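Local coordinates for protein arylesterase (Agrobacterium tumefaciens, PDB 3DCI) that probably hydrolyses ester bonds as an arylesterase-like member of the SGNH/GDSL hydrolase family and binds zinc, at residues I152-P157 with R177-Y182; R90-A95 with Q134-F139; C98-D103 with I140-E145. All coordinates share one frame; numbering follows the deposited sequence.

Contact 1 (I152-P157 with R177-Y182); sequences IVAPPP and RLAPLY
Two first torsions bring Tyr182 and Ile152 together: chi1 of -78° sets the tyrosine CG anti to its own carbonyl carbon, and chi1 of -68° on Ile152 leaves the CG2 methyl anti to the backbone N, directed at the phenol. CG2 lies 3.7 Å from Tyr182 CD2, and the two side chains run obliquely to one another. The same CD2 is 3.7 Å from Ala154 CA, so one flank of the ring lies along the end of strand 149-154. At the ring edge, near its plane, Val153 O stands 3.9 Å from CE2. About a turn before Tyr182, the helix backbone comes close at Ala179: Ala154 CB is 3.7 Å from Ala179 CA, and the CA atoms of Ala154 and Ala179 are 5.2 Å apart. Beyond the strand end, the Pro155 ring meets Leu178 at about a right angle, with CG 3.9 Å from Leu178 CD1. Strand 152-154 and helix 178-182 run nearly antiparallel, at 158°, as expected where a helix returns across a parallel sheet. Ala125 and Met129 of helix 122-138 also touch the Tyr182 side chain. Across the interface the chemistry is apolar, while the phenol OH of the buried Tyr182 hydrogen-bonds to Leu109 O; apolar packing therefore probably accounts for most of what holds the helix to the sheet here, and the tyrosine hydroxyl is satisfied at the neighbouring strand's end.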
ATOM      1  N   ILE A 152       0.412  26.748  10.624  1.00 25.26           N
ATOM      2  CA  ILE A 152       0.808  26.414   9.263  1.00 25.09           C
ATOM      3  C   ILE A 152       1.948  27.370   8.931  1.00 24.67           C
ATOM      4  O   ILE A 152       1.767  28.558   9.036  1.00 24.18           O
ATOM      5  CB  ILE A 152      -0.400  26.637   8.290  1.00 25.81           C
ATOM      6  CG1 ILE A 152      -1.500  25.608   8.581  1.00 27.15           C
ATOM      7  CG2 ILE A 152       0.017  26.560   6.819  1.00 25.75           C
ATOM      8  CD1 ILE A 152      -2.872  25.945   7.898  1.00 26.24           C
ATOM      9  N   VAL A 153       3.120  26.825   8.568  1.00 24.07           N
ATOM     10  CA  VAL A 153       4.296  27.595   8.257  1.00 23.38           C
ATOM     11  C   VAL A 153       4.717  27.426   6.787  1.00 23.53           C
ATOM     12  O   VAL A 153       4.963  26.303   6.312  1.00 23.22           O
ATOM     13  CB  VAL A 153       5.438  27.217   9.179  1.00 22.74           C
ATOM     14  CG1 VAL A 153       6.687  28.068   8.848  1.00 21.15           C
ATOM     15  CG2 VAL A 153       5.031  27.430  10.666  1.00 23.77           C
ATOM     16  N   ALA A 154       4.779  28.539   6.060  1.00 23.71           N
ATOM     17  CA  ALA A 154       5.244  28.496   4.682  1.00 24.14           C
ATOM     18  C   ALA A 154       6.765  28.479   4.736  1.00 24.92           C
ATOM     19  O   ALA A 154       7.349  29.283   5.459  1.00 25.27           O
ATOM     20  CB  ALA A 154       4.734  29.712   3.883  1.00 23.71           C
ATOM     21  N   PRO A 155       7.411  27.549   3.994  1.00 25.34           N
ATOM     22  CA  PRO A 155       8.857  27.512   3.982  1.00 25.60           C
ATOM     23  C   PRO A 155       9.409  28.680   3.179  1.00 25.62           C
ATOM     24  O   PRO A 155       8.707  29.233   2.330  1.00 25.27           O
ATOM     25  CB  PRO A 155       9.155  26.171   3.289  1.00 25.81           C
ATOM     26  CG  PRO A 155       8.027  25.972   2.370  1.00 26.35           C
ATOM     27  CD  PRO A 155       6.835  26.509   3.119  1.00 25.81           C
ATOM     28  N   PRO A 156      10.654  29.074   3.435  1.00 26.85           N
ATOM     29  CA  PRO A 156      11.197  30.170   2.635  1.00 27.61           C
ATOM     30  C   PRO A 156      11.242  29.758   1.169  1.00 28.52           C
ATOM     31  O   PRO A 156      11.493  28.595   0.897  1.00 28.42           O
ATOM     32  CB  PRO A 156      12.611  30.343   3.182  1.00 27.31           C
ATOM     33  CG  PRO A 156      12.579  29.690   4.529  1.00 27.41           C
ATOM     34  CD  PRO A 156      11.633  28.564   4.406  1.00 27.07           C
ATOM     35  N   PRO A 157      10.952  30.686   0.234  1.00 29.34           N
ATOM     36  CA  PRO A 157      10.953  30.329  -1.176  1.00 29.79           C
ATOM     37  C   PRO A 157      12.319  29.923  -1.711  1.00 30.63           C
ATOM     38  O   PRO A 157      13.362  30.323  -1.165  1.00 31.90           O
ATOM     39  CB  PRO A 157      10.463  31.601  -1.872  1.00 30.09           C
ATOM     40  CG  PRO A 157      10.690  32.688  -0.913  1.00 30.57           C
ATOM     41  CD  PRO A 157      10.579  32.088   0.446  1.00 29.84           C
ATOM     42  N   ARG A 177       4.330  31.274  -4.141  1.00 30.01           N
ATOM     43  CA  ARG A 177       2.886  31.218  -3.970  1.00 29.85           C
ATOM     44  C   ARG A 177       2.474  30.549  -2.652  1.00 28.81           C
ATOM     45  O   ARG A 177       1.314  30.628  -2.250  1.00 27.85           O
ATOM     46  CB  ARG A 177       2.219  30.463  -5.131  1.00 29.67           C
ATOM     47  CG  ARG A 177       2.275  31.129  -6.517  1.00 30.35           C
ATOM     48  CD  ARG A 177       1.645  30.177  -7.566  1.00 30.96           C
ATOM     49  NE  ARG A 177       0.191  30.023  -7.381  1.00 33.30           N
ATOM     50  CZ  ARG A 177      -0.559  29.003  -7.832  1.00 33.93           C
ATOM     51  NH1 ARG A 177      -0.024  27.983  -8.513  1.00 33.79           N
ATOM     52  NH2 ARG A 177      -1.878  28.998  -7.602  1.00 31.95           N
ATOM     53  N   LEU A 178       3.402  29.860  -1.994  1.00 28.24           N
ATOM     54  CA  LEU A 178       3.050  29.100  -0.804  1.00 27.81           C
ATOM     55  C   LEU A 178       2.600  30.009   0.342  1.00 27.51           C
ATOM     56  O   LEU A 178       1.610  29.703   1.012  1.00 27.96           O
ATOM     57  CB  LEU A 178       4.200  28.182  -0.360  1.00 27.62           C
ATOM     58  CG  LEU A 178       4.554  27.034  -1.311  1.00 28.42           C
ATOM     59  CD1 LEU A 178       5.782  26.240  -0.813  1.00 28.11           C
ATOM     60  CD2 LEU A 178       3.374  26.089  -1.509  1.00 27.99           C
ATOM     61  N   ALA A 179       3.294  31.124   0.558  1.00 27.13           N
ATOM     62  CA  ALA A 179       2.924  32.056   1.641  1.00 26.76           C
ATOM     63  C   ALA A 179       1.472  32.568   1.503  1.00 26.40           C
ATOM     64  O   ALA A 179       0.645  32.314   2.387  1.00 26.56           O
ATOM     65  CB  ALA A 179       3.895  33.200   1.735  1.00 26.01           C
ATOM     66  N   PRO A 180       1.143  33.243   0.387  1.00 26.13           N
ATOM     67  CA  PRO A 180      -0.228  33.747   0.271  1.00 25.95           C
ATOM     68  C   PRO A 180      -1.297  32.659   0.231  1.00 25.41           C
ATOM     69  O   PRO A 180      -2.387  32.883   0.750  1.00 24.49           O
ATOM     70  CB  PRO A 180      -0.208  34.552  -1.042  1.00 26.05           C
ATOM     71  CG  PRO A 180       0.958  34.045  -1.788  1.00 26.47           C
ATOM     72  CD  PRO A 180       1.964  33.627  -0.775  1.00 26.02           C
ATOM     73  N   LEU A 181      -1.011  31.503  -0.373  1.00 24.78           N
ATOM     74  CA  LEU A 181      -2.000  30.423  -0.400  1.00 25.09           C
ATOM     75  C   LEU A 181      -2.197  29.810   0.991  1.00 24.65           C
ATOM     76  O   LEU A 181      -3.327  29.482   1.379  1.00 23.97           O
ATOM     77  CB  LEU A 181      -1.631  29.322  -1.422  1.00 25.30           C
ATOM     78  CG  LEU A 181      -1.747  29.679  -2.920  1.00 27.19           C
ATOM     79  CD1 LEU A 181      -1.196  28.551  -3.802  1.00 27.08           C
ATOM     80  CD2 LEU A 181      -3.189  30.021  -3.318  1.00 29.04           C
ATOM     81  N   TYR A 182      -1.093  29.608   1.714  1.00 24.83           N
ATOM     82  CA  TYR A 182      -1.167  29.060   3.078  1.00 24.61           C
ATOM     83  C   TYR A 182      -1.823  30.040   4.038  1.00 24.76           C
ATOM     84  O   TYR A 182      -2.542  29.636   4.940  1.00 25.72           O
ATOM     85  CB  TYR A 182       0.223  28.714   3.616  1.00 24.56           C
ATOM     86  CG  TYR A 182       0.851  27.430   3.134  1.00 24.00           C
ATOM     87  CD1 TYR A 182       0.330  26.707   2.060  1.00 26.08           C
ATOM     88  CD2 TYR A 182       2.027  26.988   3.700  1.00 24.99           C
ATOM     89  CE1 TYR A 182       0.939  25.543   1.624  1.00 24.52           C
ATOM     90  CE2 TYR A 182       2.651  25.820   3.260  1.00 24.65           C
ATOM     91  CZ  TYR A 182       2.107  25.115   2.227  1.00 24.61           C
ATOM     92  OH  TYR A 182       2.748  23.980   1.817  1.00 25.22           O
TER

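Contact 2 (R90-A95 with Q134-F139); sequences RALEVA and QIVETF
Gln134 O, one turn before the end of helix 122-138, is gripped twice by Thr138, the residue just ahead of Phe139, whose ring reaches across to Glu93. Thr138 OG1 donates to Gln134 O over 2.6 Å and Thr138 N over 3.0 Å, from opposite faces of the carbonyl plane. The hydroxyl is tilted 34° out of that plane, and chi1 of 63° turns it back along the helix. Phe139 then leaves helical geometry, and its CZ comes 3.4 Å from Glu93 O. The ring's CE1 also packs on the glutamate stem, 3.9 Å from CB. Next to it, Ile135 CG2 reaches Glu93 CG at 4.0 Å, the two side chains crossing near a right angle. On the inner side Leu92 CD2 sits 3.9 Å from Val136 CG2, and the Leu92 and Ile135 side chains slide past each other in opposite directions. Arg90 NH2 and Glu93 OE2 form a salt bridge of 3.3 Å along one helix; the acceptor lies in the guanidinium plane, but the donor comes from above the carboxylate plane. The helices run roughly parallel, crossing at -27° with axes 10.4 Å apart, and Leu92 continues inward to Leu27 and Phe29 of strand 24-30. Ala84 and Pro83 of a second subunit pack on Glu93 and Phe139, respectively. Glu93 therefore has two roles: its aliphatic stem joins the apolar seam while its carboxylate turns to Arg90, so the salt bridge probably offsets the cost of holding a charge beside the Ile135 CD1 methyl.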
ATOM      1  N   ARG A  90       0.509  10.196   6.445  1.00 28.14           N
ATOM      2  CA  ARG A  90       0.641   8.918   7.149  1.00 29.12           C
ATOM      3  C   ARG A  90       1.537   9.087   8.368  1.00 27.75           C
ATOM      4  O   ARG A  90       1.235   8.589   9.446  1.00 26.04           O
ATOM      5  CB  ARG A  90       1.241   7.838   6.230  1.00 30.99           C
ATOM      6  CG  ARG A  90       0.275   6.736   5.793  1.00 39.37           C
ATOM      7  CD  ARG A  90      -0.780   7.194   4.822  1.00 46.66           C
ATOM      8  NE  ARG A  90      -1.875   7.915   5.481  1.00 51.69           N
ATOM      9  CZ  ARG A  90      -2.704   8.777   4.869  1.00 52.31           C
ATOM     10  NH1 ARG A  90      -2.588   9.045   3.563  1.00 50.46           N
ATOM     11  NH2 ARG A  90      -3.640   9.394   5.590  1.00 51.89           N
ATOM     12  N   ALA A  91       2.643   9.790   8.176  1.00 27.06           N
ATOM     13  CA  ALA A  91       3.584  10.048   9.259  1.00 26.71           C
ATOM     14  C   ALA A  91       3.017  10.999  10.297  1.00 26.39           C
ATOM     15  O   ALA A  91       3.399  10.911  11.472  1.00 25.01           O
ATOM     16  CB  ALA A  91       4.901  10.623   8.715  1.00 27.04           C
ATOM     17  N   LEU A  92       2.165  11.943   9.874  1.00 26.43           N
ATOM     18  CA  LEU A  92       1.545  12.870  10.808  1.00 25.55           C
ATOM     19  C   LEU A  92       0.650  12.122  11.761  1.00 25.61           C
ATOM     20  O   LEU A  92       0.692  12.362  12.966  1.00 24.48           O
ATOM     21  CB  LEU A  92       0.753  13.974  10.109  1.00 25.90           C
ATOM     22  CG  LEU A  92       0.035  14.972  11.031  1.00 26.17           C
ATOM     23  CD1 LEU A  92       1.022  15.609  12.009  1.00 25.72           C
ATOM     24  CD2 LEU A  92      -0.708  16.010  10.213  1.00 25.19           C
ATOM     25  N   GLU A  93      -0.123  11.171  11.236  1.00 25.52           N
ATOM     26  CA  GLU A  93      -0.962  10.331  12.076  1.00 26.03           C
ATOM     27  C   GLU A  93      -0.138   9.585  13.136  1.00 25.10           C
ATOM     28  O   GLU A  93      -0.544   9.496  14.283  1.00 24.28           O
ATOM     29  CB  GLU A  93      -1.736   9.326  11.218  1.00 26.20           C
ATOM     30  CG  GLU A  93      -2.816   9.967  10.381  1.00 26.95           C
ATOM     31  CD  GLU A  93      -3.435   9.036   9.358  1.00 30.14           C
ATOM     32  OE1 GLU A  93      -2.948   7.880   9.146  1.00 32.82           O
ATOM     33  OE2 GLU A  93      -4.439   9.489   8.751  1.00 36.89           O
ATOM     34  N   VAL A  94       1.005   9.035  12.747  1.00 25.47           N
ATOM     35  CA  VAL A  94       1.886   8.340  13.699  1.00 25.23           C
ATOM     36  C   VAL A  94       2.461   9.309  14.747  1.00 25.65           C
ATOM     37  O   VAL A  94       2.547   8.986  15.947  1.00 24.46           O
ATOM     38  CB  VAL A  94       3.043   7.658  12.949  1.00 25.97           C
ATOM     39  CG1 VAL A  94       4.174   7.173  13.900  1.00 25.61           C
ATOM     40  CG2 VAL A  94       2.515   6.514  12.064  1.00 23.45           C
ATOM     41  N   ALA A  95       2.880  10.474  14.280  1.00 25.08           N
ATOM     42  CA  ALA A  95       3.384  11.519  15.157  1.00 25.24           C
ATOM     43  C   ALA A  95       2.351  11.957  16.185  1.00 24.57           C
ATOM     44  O   ALA A  95       2.696  12.219  17.360  1.00 24.90           O
ATOM     45  CB  ALA A  95       3.885  12.746  14.329  1.00 24.20           C
ATOM     46  N   GLN A 134      -7.037  18.917   8.415  1.00 25.52           N
ATOM     47  CA  GLN A 134      -8.204  18.075   8.723  1.00 26.01           C
ATOM     48  C   GLN A 134      -7.828  16.892   9.594  1.00 26.35           C
ATOM     49  O   GLN A 134      -8.575  16.511  10.507  1.00 26.70           O
ATOM     50  CB  GLN A 134      -8.835  17.529   7.456  1.00 26.18           C
ATOM     51  CG  GLN A 134      -9.500  18.566   6.599  1.00 27.03           C
ATOM     52  CD  GLN A 134      -9.954  18.004   5.237  1.00 28.13           C
ATOM     53  OE1 GLN A 134      -9.582  16.872   4.806  1.00 29.92           O
ATOM     54  NE2 GLN A 134     -10.740  18.804   4.548  1.00 29.59           N
ATOM     55  N   ILE A 135      -6.680  16.295   9.305  1.00 25.66           N
ATOM     56  CA  ILE A 135      -6.170  15.202  10.130  1.00 25.21           C
ATOM     57  C   ILE A 135      -5.952  15.641  11.577  1.00 24.98           C
ATOM     58  O   ILE A 135      -6.400  14.968  12.510  1.00 24.10           O
ATOM     59  CB  ILE A 135      -4.861  14.617   9.547  1.00 25.25           C
ATOM     60  CG1 ILE A 135      -5.188  13.843   8.259  1.00 26.46           C
ATOM     61  CG2 ILE A 135      -4.143  13.704  10.604  1.00 24.64           C
ATOM     62  CD1 ILE A 135      -3.984  13.285   7.457  1.00 24.85           C
ATOM     63  N   VAL A 136      -5.283  16.776  11.768  1.00 25.67           N
ATOM     64  CA  VAL A 136      -5.020  17.296  13.112  1.00 25.28           C
ATOM     65  C   VAL A 136      -6.353  17.546  13.837  1.00 25.75           C
ATOM     66  O   VAL A 136      -6.498  17.179  15.007  1.00 24.97           O
ATOM     67  CB  VAL A 136      -4.178  18.613  13.079  1.00 26.31           C
ATOM     68  CG1 VAL A 136      -4.170  19.277  14.463  1.00 25.55           C
ATOM     69  CG2 VAL A 136      -2.713  18.377  12.521  1.00 24.17           C
ATOM     70  N   GLU A 137      -7.305  18.189  13.141  1.00 26.04           N
ATOM     71  CA  GLU A 137      -8.615  18.539  13.697  1.00 26.19           C
ATOM     72  C   GLU A 137      -9.424  17.326  14.146  1.00 25.20           C
ATOM     73  O   GLU A 137     -10.083  17.345  15.189  1.00 24.90           O
ATOM     74  CB  GLU A 137      -9.456  19.357  12.697  1.00 25.80           C
ATOM     75  CG  GLU A 137      -8.917  20.772  12.374  1.00 29.25           C
ATOM     76  CD  GLU A 137      -9.503  21.384  11.056  1.00 31.36           C
ATOM     77  OE1 GLU A 137     -10.430  20.764  10.459  1.00 39.59           O
ATOM     78  OE2 GLU A 137      -9.033  22.476  10.609  1.00 35.42           O
ATOM     79  N   THR A 138      -9.398  16.266  13.352  1.00 24.63           N
ATOM     80  CA  THR A 138     -10.349  15.182  13.520  1.00 24.98           C
ATOM     81  C   THR A 138      -9.744  13.887  14.071  1.00 25.10           C
ATOM     82  O   THR A 138     -10.471  12.922  14.270  1.00 25.56           O
ATOM     83  CB  THR A 138     -11.026  14.895  12.170  1.00 26.17           C
ATOM     84  OG1 THR A 138     -10.030  14.448  11.256  1.00 24.70           O
ATOM     85  CG2 THR A 138     -11.670  16.162  11.633  1.00 24.99           C
ATOM     86  N   PHE A 139      -8.441  13.861  14.358  1.00 25.03           N
ATOM     87  CA  PHE A 139      -7.775  12.648  14.881  1.00 25.36           C
ATOM     88  C   PHE A 139      -8.435  12.107  16.153  1.00 25.43           C
ATOM     89  O   PHE A 139      -8.983  12.867  16.917  1.00 25.89           O
ATOM     90  CB  PHE A 139      -6.316  12.955  15.158  1.00 25.30           C
ATOM     91  CG  PHE A 139      -5.422  11.738  15.303  1.00 25.01           C
ATOM     92  CD1 PHE A 139      -4.968  11.071  14.185  1.00 25.06           C
ATOM     93  CD2 PHE A 139      -5.013  11.308  16.548  1.00 25.82           C
ATOM     94  CE1 PHE A 139      -4.128   9.992  14.289  1.00 27.89           C
ATOM     95  CE2 PHE A 139      -4.156  10.226  16.681  1.00 27.36           C
ATOM     96  CZ  PHE A 139      -3.708   9.556  15.538  1.00 26.12           C
TER

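Contact 3 (C98-D103 with I140-E145); sequences CHMPLD and IYKPRE
A Met-aromatic contact joins the loop after helix 88-99 to the loop that follows helix 122-138: selenomethionine Met100 lies beside Tyr141, its SE 5.5 Å from the ring centroid and 75° off the ring normal. Met100 CB approaches the ring edge near its plane, 4.1 Å from Tyr141 CD1. With chi1 at 67°, CG fits between the backbone N and the carbonyl carbon; from there the extended chain carries SE along the opposing backbone, 3.6 Å from Lys142 N. That amide is buried without a polar partner in the model, and the selenium is its close neighbour. The terminal CE rests on the lysine stem, 3.7 Å from Lys142 CG, before the amine end leads away. Pro101 and Pro143 each follow a cis peptide bond, and Pro101 CD approaches Lys142 O at 4.1 Å. Tyr141 OH is held by Val136 O, and Trp35 of a second subunit donates its NE1 to Met100 O. Here two helices have ended and the chain turns into strands 104-108 and 149-154, the helix-to-strand loops of a parallel alpha/beta fold such as that of the SGNH hydrolases.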
ATOM      1  N   CYS A  98       2.021   9.157  18.745  1.00 26.15           N
ATOM      2  CA  CYS A  98       3.196   8.993  19.581  1.00 26.11           C
ATOM      3  C   CYS A  98       3.305  10.099  20.634  1.00 25.53           C
ATOM      4  O   CYS A  98       3.842   9.878  21.725  1.00 24.25           O
ATOM      5  CB  CYS A  98       4.462   8.990  18.746  1.00 25.88           C
ATOM      6  SG  CYS A  98       4.761   7.404  17.935  1.00 27.59           S
ATOM      7  N   HIS A  99       2.825  11.283  20.288  1.00 25.53           N
ATOM      8  CA  HIS A  99       3.112  12.454  21.114  1.00 26.05           C
ATOM      9  C   HIS A  99       1.894  13.092  21.750  1.00 26.20           C
ATOM     10  O   HIS A  99       2.040  13.957  22.592  1.00 25.86           O
ATOM     11  CB  HIS A  99       3.906  13.472  20.304  1.00 26.21           C
ATOM     12  CG  HIS A  99       5.204  12.931  19.809  1.00 26.59           C
ATOM     13  ND1 HIS A  99       6.204  12.524  20.668  1.00 26.89           N
ATOM     14  CD2 HIS A  99       5.637  12.640  18.559  1.00 27.23           C
ATOM     15  CE1 HIS A  99       7.210  12.035  19.962  1.00 29.64           C
ATOM     16  NE2 HIS A  99       6.889  12.089  18.683  1.00 29.35           N
HETATM   17  N   MSE A 100       0.702  12.672  21.368  1.00 26.11           N
HETATM   18  CA  MSE A 100      -0.496  13.117  22.079  1.00 27.23           C
HETATM   19  C   MSE A 100      -0.427  12.802  23.576  1.00 26.60           C
HETATM   20  O   MSE A 100       0.177  11.812  23.970  1.00 26.03           O
HETATM   21  CB  MSE A 100      -1.745  12.463  21.503  1.00 26.46           C
HETATM   22  CG  MSE A 100      -1.837  10.964  21.717  1.00 27.21           C
HETATM   23 SE   MSE A 100      -3.348  10.255  20.733  0.80 30.40          SE
HETATM   24  CE  MSE A 100      -3.193   8.366  21.162  1.00 27.23           C
ATOM     25  N   PRO A 101      -1.066  13.625  24.412  1.00 26.89           N
ATOM     26  CA  PRO A 101      -1.750  14.864  24.069  1.00 26.82           C
ATOM     27  C   PRO A 101      -0.805  16.032  23.726  1.00 26.48           C
ATOM     28  O   PRO A 101       0.207  16.258  24.385  1.00 27.41           O
ATOM     29  CB  PRO A 101      -2.589  15.158  25.315  1.00 27.08           C
ATOM     30  CG  PRO A 101      -1.787  14.628  26.443  1.00 28.21           C
ATOM     31  CD  PRO A 101      -1.210  13.309  25.846  1.00 28.05           C
ATOM     32  N   LEU A 102      -1.170  16.767  22.689  1.00 26.12           N
ATOM     33  CA  LEU A 102      -0.370  17.856  22.154  1.00 25.99           C
ATOM     34  C   LEU A 102      -1.165  19.159  22.280  1.00 26.25           C
ATOM     35  O   LEU A 102      -2.373  19.188  22.055  1.00 24.15           O
ATOM     36  CB  LEU A 102      -0.076  17.590  20.695  1.00 26.23           C
ATOM     37  CG  LEU A 102       1.047  16.605  20.405  1.00 25.18           C
ATOM     38  CD1 LEU A 102       0.868  16.076  18.986  1.00 27.35           C
ATOM     39  CD2 LEU A 102       2.421  17.289  20.658  1.00 24.94           C
ATOM     40  N   ASP A 103      -0.482  20.250  22.596  1.00 26.66           N
ATOM     41  CA  ASP A 103      -1.169  21.532  22.662  1.00 26.31           C
ATOM     42  C   ASP A 103      -1.145  22.253  21.318  1.00 26.06           C
ATOM     43  O   ASP A 103      -2.051  23.018  21.013  1.00 24.56           O
ATOM     44  CB  ASP A 103      -0.546  22.383  23.740  1.00 27.29           C
ATOM     45  CG  ASP A 103      -0.632  21.742  25.083  1.00 28.32           C
ATOM     46  OD1 ASP A 103      -1.753  21.638  25.595  1.00 30.64           O
ATOM     47  OD2 ASP A 103       0.415  21.348  25.627  1.00 31.58           O
ATOM     48  N   ILE A 140      -8.374  10.804  16.383  1.00 26.35           N
ATOM     49  CA  ILE A 140      -8.927  10.210  17.634  1.00 26.80           C
ATOM     50  C   ILE A 140      -7.846  10.316  18.698  1.00 26.48           C
ATOM     51  O   ILE A 140      -6.953   9.470  18.773  1.00 27.50           O
ATOM     52  CB  ILE A 140      -9.357   8.720  17.470  1.00 26.99           C
ATOM     53  CG1 ILE A 140     -10.343   8.572  16.301  1.00 28.52           C
ATOM     54  CG2 ILE A 140     -10.009   8.184  18.783  1.00 27.36           C
ATOM     55  CD1 ILE A 140     -11.688   9.307  16.503  1.00 25.18           C
ATOM     56  N   TYR A 141      -7.908  11.388  19.471  1.00 26.54           N
ATOM     57  CA  TYR A 141      -6.943  11.653  20.528  1.00 26.66           C
ATOM     58  C   TYR A 141      -7.349  10.953  21.839  1.00 26.98           C
ATOM     59  O   TYR A 141      -8.532  10.642  22.063  1.00 26.47           O
ATOM     60  CB  TYR A 141      -6.796  13.166  20.751  1.00 25.80           C
ATOM     61  CG  TYR A 141      -6.218  13.944  19.562  1.00 24.22           C
ATOM     62  CD1 TYR A 141      -4.884  13.844  19.221  1.00 26.40           C
ATOM     63  CD2 TYR A 141      -7.012  14.805  18.815  1.00 25.01           C
ATOM     64  CE1 TYR A 141      -4.353  14.567  18.157  1.00 26.04           C
ATOM     65  CE2 TYR A 141      -6.506  15.506  17.743  1.00 23.13           C
ATOM     66  CZ  TYR A 141      -5.182  15.380  17.409  1.00 24.23           C
ATOM     67  OH  TYR A 141      -4.673  16.081  16.342  1.00 25.23           O
ATOM     68  N   LYS A 142      -6.349  10.674  22.671  1.00 27.49           N
ATOM     69  CA  LYS A 142      -6.556  10.202  24.040  1.00 28.61           C
ATOM     70  C   LYS A 142      -6.032  11.296  24.963  1.00 28.78           C
ATOM     71  O   LYS A 142      -4.812  11.536  25.013  1.00 28.45           O
ATOM     72  CB  LYS A 142      -5.821   8.874  24.311  1.00 29.10           C
ATOM     73  CG  LYS A 142      -6.153   7.726  23.365  1.00 29.89           C
ATOM     74  CD  LYS A 142      -5.273   6.535  23.709  1.00 30.14           C
ATOM     75  CE  LYS A 142      -5.612   5.316  22.878  1.00 31.44           C
ATOM     76  NZ  LYS A 142      -6.803   4.624  23.432  1.00 31.42           N
ATOM     77  N   PRO A 143      -6.949  12.032  25.640  1.00 29.31           N
ATOM     78  CA  PRO A 143      -8.405  11.969  25.548  1.00 29.42           C
ATOM     79  C   PRO A 143      -8.923  12.700  24.316  1.00 30.28           C
ATOM     80  O   PRO A 143      -8.183  13.486  23.696  1.00 30.16           O
ATOM     81  CB  PRO A 143      -8.861  12.700  26.803  1.00 29.83           C
ATOM     82  CG  PRO A 143      -7.815  13.721  27.032  1.00 29.11           C
ATOM     83  CD  PRO A 143      -6.517  13.101  26.559  1.00 29.50           C
ATOM     84  N   ARG A 144     -10.188  12.464  23.987  1.00 30.66           N
ATOM     85  CA  ARG A 144     -10.777  13.015  22.780  1.00 31.60           C
ATOM     86  C   ARG A 144     -10.765  14.537  22.753  1.00 31.40           C
ATOM     87  O   ARG A 144     -10.704  15.123  21.685  1.00 32.31           O
ATOM     88  CB  ARG A 144     -12.216  12.510  22.596  1.00 31.72           C
ATOM     89  CG  ARG A 144     -12.343  11.034  22.265  1.00 32.67           C
ATOM     90  CD  ARG A 144     -11.651  10.663  20.958  1.00 33.98           C
ATOM     91  NE  ARG A 144     -12.324  11.304  19.838  1.00 33.58           N
ATOM     92  CZ  ARG A 144     -13.372  10.804  19.197  1.00 36.40           C
ATOM     93  NH1 ARG A 144     -13.908   9.623  19.534  1.00 34.91           N
ATOM     94  NH2 ARG A 144     -13.901  11.505  18.197  1.00 38.39           N
ATOM     95  N   GLU A 145     -10.798  15.142  23.931  1.00 31.91           N
ATOM     96  CA  GLU A 145     -10.846  16.585  24.091  1.00 32.29           C
ATOM     97  C   GLU A 145      -9.501  17.263  23.779  1.00 31.60           C
ATOM     98  O   GLU A 145      -9.455  18.478  23.589  1.00 30.80           O
ATOM     99  CB  GLU A 145     -11.279  16.936  25.533  1.00 32.94           C
ATOM    100  CG  GLU A 145     -12.734  16.551  25.882  1.00 38.58           C
ATOM    101  CD  GLU A 145     -12.975  15.038  26.117  1.00 43.82           C
ATOM    102  OE1 GLU A 145     -11.992  14.297  26.392  1.00 44.42           O
ATOM    103  OE2 GLU A 145     -14.170  14.610  26.038  1.00 47.99           O
TER

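Overall arrangement
Contacts 2 and 3 are consecutive parts of one seam, their centres about 10 Å apart: both use helix 88-99, and the seam runs from the paired helices into the loops that follow them. They touch directly, notably where Phe139 meets Met100, and both meet a second subunit. Contact 1 stands apart, about 20 Å from contact 2 between centres, buried where a strand end meets helix 178-189 and touched by no other chain. Its interface is apolar; contact 2 has a salt bridge within one of its helices, between partly exposed residues, and contact 3, partly buried and farthest from the chain centre, relies on selenomethionine, one proline and a lysine stem. Helix 122-138 relates contacts 1 and 2, touching Tyr182 and Leu178 as well.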